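Local coordinates for protein Pcdhgb2 (Mus musculus, PDB 5SZR) that is probably a calcium-dependent cell-adhesion protein that may help establish and maintain specific neuronal connections in the brain, at residues 121-132 with 165-176. Numbering follows the deposited sequence.
Sequences EDSPLGTVIALI and YKLVTDRTLDRE. With CA (calcium ion), chain M; CA (calcium ion), chain N.
Glu121 and Glu176 share two calcium ions at one end of this contact. Glu121 OE2 binds the first calcium at 2.4 Å, together with Asp174 OD1, Glu176 OE1 and two waters. Glu121 OE1 and both carboxylate oxygens of Glu176 bind the second. Glu121 OE2 also accepts Arg175 N at 2.8 Å, from 45° above the carboxylate plane. Glu176 OE2 is in a salt bridge with Arg175 NH2. Asp207, Val208, Asp210 and Asp243 complete the two sites, which lie at the calcium-binding junction with the next cadherin domain.

Further along, Thr169 meets the type II turn Pro124-Thr127. Its OG1 lies between the backbone N and the carbonyl carbon (chi1 61°), where it accepts Thr127 N at 3.2 Å and, weakly, Gly126 N. Gly126 N has a shorter bond, 2.7 Å, to Thr169 O. Thr127 OG1 donates back to Pro124 O, and Thr127 O accepts Thr169 N. A water bonds Thr169 OG1, Ser123 O and Arg171 O. The methyl CG2 of Thr169 presses tightly on Ile129 CD1, 3.5 Å away, the two side chains crossing near a right angle. A valine here would probably leave Thr127 N and the water without their OG1 partner.

The antiparallel strands then pair by backbone bonds. Ile129 and Ala130 both face Leu167, a classic beta bulge: Leu167 O takes Ile129 N at 2.7 Å, and Leu167 N gives to Ala130 O. Ile132 and Tyr165 exchange two bonds. On the face of Val128 and Val168, Leu131 CD2 lies 3.6 Å from Lys166 CG, the side chains running alongside each other.

Within this domain, the fourth extracellular cadherin repeat (EC4), strands 128-135 and 164-169 are the middle pair of a four-stranded antiparallel sheet, between strands 109-113 and 155-159. Ile129 and Ile132 pack against strand 196-206 of the second sheet.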
# COMPACT_ATOMS: atom_id res chain seq x y z
N GLU A 121 -7.76 12.13 1.73
CA GLU A 121 -7.65 11.28 2.91
C GLU A 121 -7.27 12.06 4.17
O GLU A 121 -7.43 11.54 5.28
CB GLU A 121 -6.62 10.17 2.67
CG GLU A 121 -5.19 10.66 2.58
CD GLU A 121 -4.22 9.52 2.40
OE1 GLU A 121 -3.27 9.66 1.59
OE2 GLU A 121 -4.40 8.47 3.06
N ASP A 122 -6.75 13.28 4.02
CA ASP A 122 -6.39 14.10 5.17
C ASP A 122 -7.47 15.12 5.51
O ASP A 122 -7.21 16.07 6.25
CB ASP A 122 -5.04 14.78 4.94
CG ASP A 122 -5.07 15.77 3.78
OD1 ASP A 122 -4.19 16.66 3.75
OD2 ASP A 122 -5.96 15.66 2.92
N SER A 123 -8.68 14.94 4.98
CA SER A 123 -9.79 15.82 5.28
C SER A 123 -10.00 15.91 6.78
O SER A 123 -10.04 14.87 7.46
CB SER A 123 -11.07 15.33 4.59
OG SER A 123 -11.04 15.62 3.20
N PRO A 124 -10.15 17.11 7.34
CA PRO A 124 -10.40 17.23 8.78
C PRO A 124 -11.74 16.60 9.16
O PRO A 124 -12.63 16.39 8.33
CB PRO A 124 -10.42 18.74 9.02
CG PRO A 124 -9.93 19.37 7.76
CD PRO A 124 -10.18 18.41 6.66
N LEU A 125 -11.87 16.31 10.45
CA LEU A 125 -13.15 15.92 11.01
C LEU A 125 -14.20 16.99 10.74
O LEU A 125 -13.94 18.19 10.91
CB LEU A 125 -13.02 15.69 12.52
CG LEU A 125 -12.05 14.58 12.89
CD1 LEU A 125 -12.06 14.30 14.38
CD2 LEU A 125 -12.41 13.33 12.11
N GLY A 126 -15.37 16.57 10.29
CA GLY A 126 -16.43 17.49 9.98
C GLY A 126 -16.42 18.04 8.57
O GLY A 126 -17.13 19.01 8.30
N THR A 127 -15.63 17.46 7.68
CA THR A 127 -15.62 17.90 6.29
C THR A 127 -16.94 17.54 5.62
O THR A 127 -17.46 16.43 5.80
CB THR A 127 -14.45 17.27 5.53
OG1 THR A 127 -13.22 17.60 6.19
CG2 THR A 127 -14.40 17.77 4.10
N VAL A 128 -17.49 18.48 4.85
CA VAL A 128 -18.80 18.31 4.24
C VAL A 128 -18.63 17.52 2.95
O VAL A 128 -18.08 18.02 1.97
CB VAL A 128 -19.48 19.66 3.98
CG1 VAL A 128 -20.82 19.45 3.30
CG2 VAL A 128 -19.64 20.41 5.28
N ILE A 129 -19.12 16.28 2.94
CA ILE A 129 -18.97 15.41 1.78
C ILE A 129 -20.05 15.67 0.75
O ILE A 129 -19.77 15.69 -0.46
CB ILE A 129 -18.97 13.94 2.22
CG1 ILE A 129 -17.89 13.68 3.27
CG2 ILE A 129 -18.75 13.02 1.02
CD1 ILE A 129 -17.87 12.26 3.74
N ALA A 130 -21.29 15.85 1.18
CA ALA A 130 -22.40 15.94 0.25
C ALA A 130 -23.55 16.69 0.91
O ALA A 130 -23.67 16.72 2.14
CB ALA A 130 -22.86 14.56 -0.21
N LEU A 131 -24.38 17.29 0.07
CA LEU A 131 -25.59 17.97 0.51
C LEU A 131 -26.80 17.12 0.14
O LEU A 131 -26.91 16.67 -1.00
CB LEU A 131 -25.68 19.37 -0.11
CG LEU A 131 -24.50 20.27 0.25
CD1 LEU A 131 -24.59 21.60 -0.47
CD2 LEU A 131 -24.42 20.47 1.75
N ILE A 132 -27.68 16.90 1.11
CA ILE A 132 -28.81 15.99 0.98
C ILE A 132 -30.10 16.78 1.13
O ILE A 132 -30.23 17.58 2.07
CB ILE A 132 -28.74 14.86 2.03
CG1 ILE A 132 -27.35 14.20 2.06
CG2 ILE A 132 -29.85 13.85 1.80
CD1 ILE A 132 -26.94 13.57 0.76
N TYR A 165 -29.81 18.09 4.83
CA TYR A 165 -28.77 17.42 5.59
C TYR A 165 -27.40 17.68 4.97
O TYR A 165 -27.28 17.92 3.77
CB TYR A 165 -29.00 15.90 5.66
CG TYR A 165 -30.28 15.47 6.34
CD1 TYR A 165 -30.30 15.15 7.69
CD2 TYR A 165 -31.46 15.35 5.62
CE1 TYR A 165 -31.47 14.75 8.31
CE2 TYR A 165 -32.63 14.95 6.24
CZ TYR A 165 -32.63 14.65 7.58
OH TYR A 165 -33.80 14.24 8.20
N LYS A 166 -26.38 17.64 5.82
CA LYS A 166 -24.99 17.61 5.38
C LYS A 166 -24.39 16.28 5.81
O LYS A 166 -24.45 15.94 7.00
CB LYS A 166 -24.19 18.78 5.95
CG LYS A 166 -24.57 20.13 5.38
CD LYS A 166 -23.67 21.23 5.89
CE LYS A 166 -24.21 22.60 5.51
NZ LYS A 166 -23.28 23.70 5.92
N LEU A 167 -23.85 15.54 4.85
CA LEU A 167 -23.10 14.32 5.16
C LEU A 167 -21.66 14.71 5.48
O LEU A 167 -20.97 15.28 4.63
CB LEU A 167 -23.15 13.36 3.98
CG LEU A 167 -22.46 12.01 4.20
CD1 LEU A 167 -23.15 11.23 5.31
CD2 LEU A 167 -22.43 11.20 2.91
N VAL A 168 -21.22 14.43 6.70
CA VAL A 168 -19.92 14.87 7.17
C VAL A 168 -19.12 13.68 7.69
O VAL A 168 -19.66 12.66 8.11
CB VAL A 168 -20.04 15.95 8.27
CG1 VAL A 168 -20.95 17.08 7.81
CG2 VAL A 168 -20.54 15.33 9.58
N THR A 169 -17.79 13.84 7.64
CA THR A 169 -16.89 12.89 8.28
C THR A 169 -16.84 13.14 9.78
O THR A 169 -16.89 14.28 10.24
CB THR A 169 -15.48 13.00 7.71
OG1 THR A 169 -14.98 14.32 7.96
CG2 THR A 169 -15.45 12.72 6.22
N ASP A 170 -16.76 12.05 10.55
CA ASP A 170 -16.46 12.14 11.97
C ASP A 170 -15.32 11.20 12.35
O ASP A 170 -15.21 10.79 13.51
CB ASP A 170 -17.70 11.84 12.82
CG ASP A 170 -18.11 10.39 12.76
OD1 ASP A 170 -18.60 9.86 13.78
OD2 ASP A 170 -17.93 9.77 11.69
N ARG A 171 -14.47 10.87 11.38
CA ARG A 171 -13.39 9.91 11.56
C ARG A 171 -12.29 10.26 10.57
O ARG A 171 -12.58 10.64 9.43
CB ARG A 171 -13.89 8.48 11.34
CG ARG A 171 -12.88 7.39 11.59
CD ARG A 171 -13.49 6.01 11.32
NE ARG A 171 -14.66 5.76 12.15
CZ ARG A 171 -15.43 4.68 12.05
NH1 ARG A 171 -15.15 3.74 11.15
NH2 ARG A 171 -16.48 4.54 12.85
N THR A 172 -11.04 10.16 11.02
CA THR A 172 -9.91 10.38 10.12
C THR A 172 -9.87 9.30 9.05
O THR A 172 -10.06 8.11 9.34
CB THR A 172 -8.60 10.39 10.89
OG1 THR A 172 -8.59 9.31 11.82
CG2 THR A 172 -8.42 11.71 11.64
N LEU A 173 -9.62 9.71 7.81
CA LEU A 173 -9.59 8.79 6.69
C LEU A 173 -8.17 8.29 6.45
O LEU A 173 -7.19 8.82 6.99
CB LEU A 173 -10.15 9.47 5.45
CG LEU A 173 -11.60 9.96 5.63
CD1 LEU A 173 -11.96 11.01 4.60
CD2 LEU A 173 -12.57 8.79 5.57
N ASP A 174 -8.06 7.25 5.62
CA ASP A 174 -6.76 6.67 5.29
C ASP A 174 -6.92 5.89 3.99
O ASP A 174 -7.48 4.79 4.00
CB ASP A 174 -6.24 5.79 6.42
CG ASP A 174 -4.88 5.18 6.11
OD1 ASP A 174 -4.22 5.63 5.15
OD2 ASP A 174 -4.48 4.24 6.83
N ARG A 175 -6.41 6.46 2.90
CA ARG A 175 -6.51 5.80 1.60
C ARG A 175 -5.82 4.45 1.61
O ARG A 175 -6.29 3.49 0.99
CB ARG A 175 -5.92 6.68 0.50
CG ARG A 175 -6.20 6.17 -0.90
CD ARG A 175 -5.21 6.70 -1.90
NE ARG A 175 -3.88 6.13 -1.70
CZ ARG A 175 -3.49 4.96 -2.20
NH1 ARG A 175 -4.32 4.24 -2.94
NH2 ARG A 175 -2.26 4.51 -1.97
N GLU A 176 -4.68 4.35 2.31
CA GLU A 176 -3.93 3.10 2.33
C GLU A 176 -4.70 1.97 3.00
O GLU A 176 -4.40 0.80 2.75
CB GLU A 176 -2.58 3.32 3.02
CG GLU A 176 -1.52 3.99 2.13
CD GLU A 176 -1.78 5.47 1.88
OE1 GLU A 176 -2.16 6.18 2.84
OE2 GLU A 176 -1.60 5.93 0.73
CA CA M . -2.85 7.45 4.64
CA CA N . -1.06 8.25 1.22
O HOH W 1 -12.35 13.35 8.68
O HOH W 2 -3.92 8.09 6.69
O HOH W 3 -1.09 6.21 5.93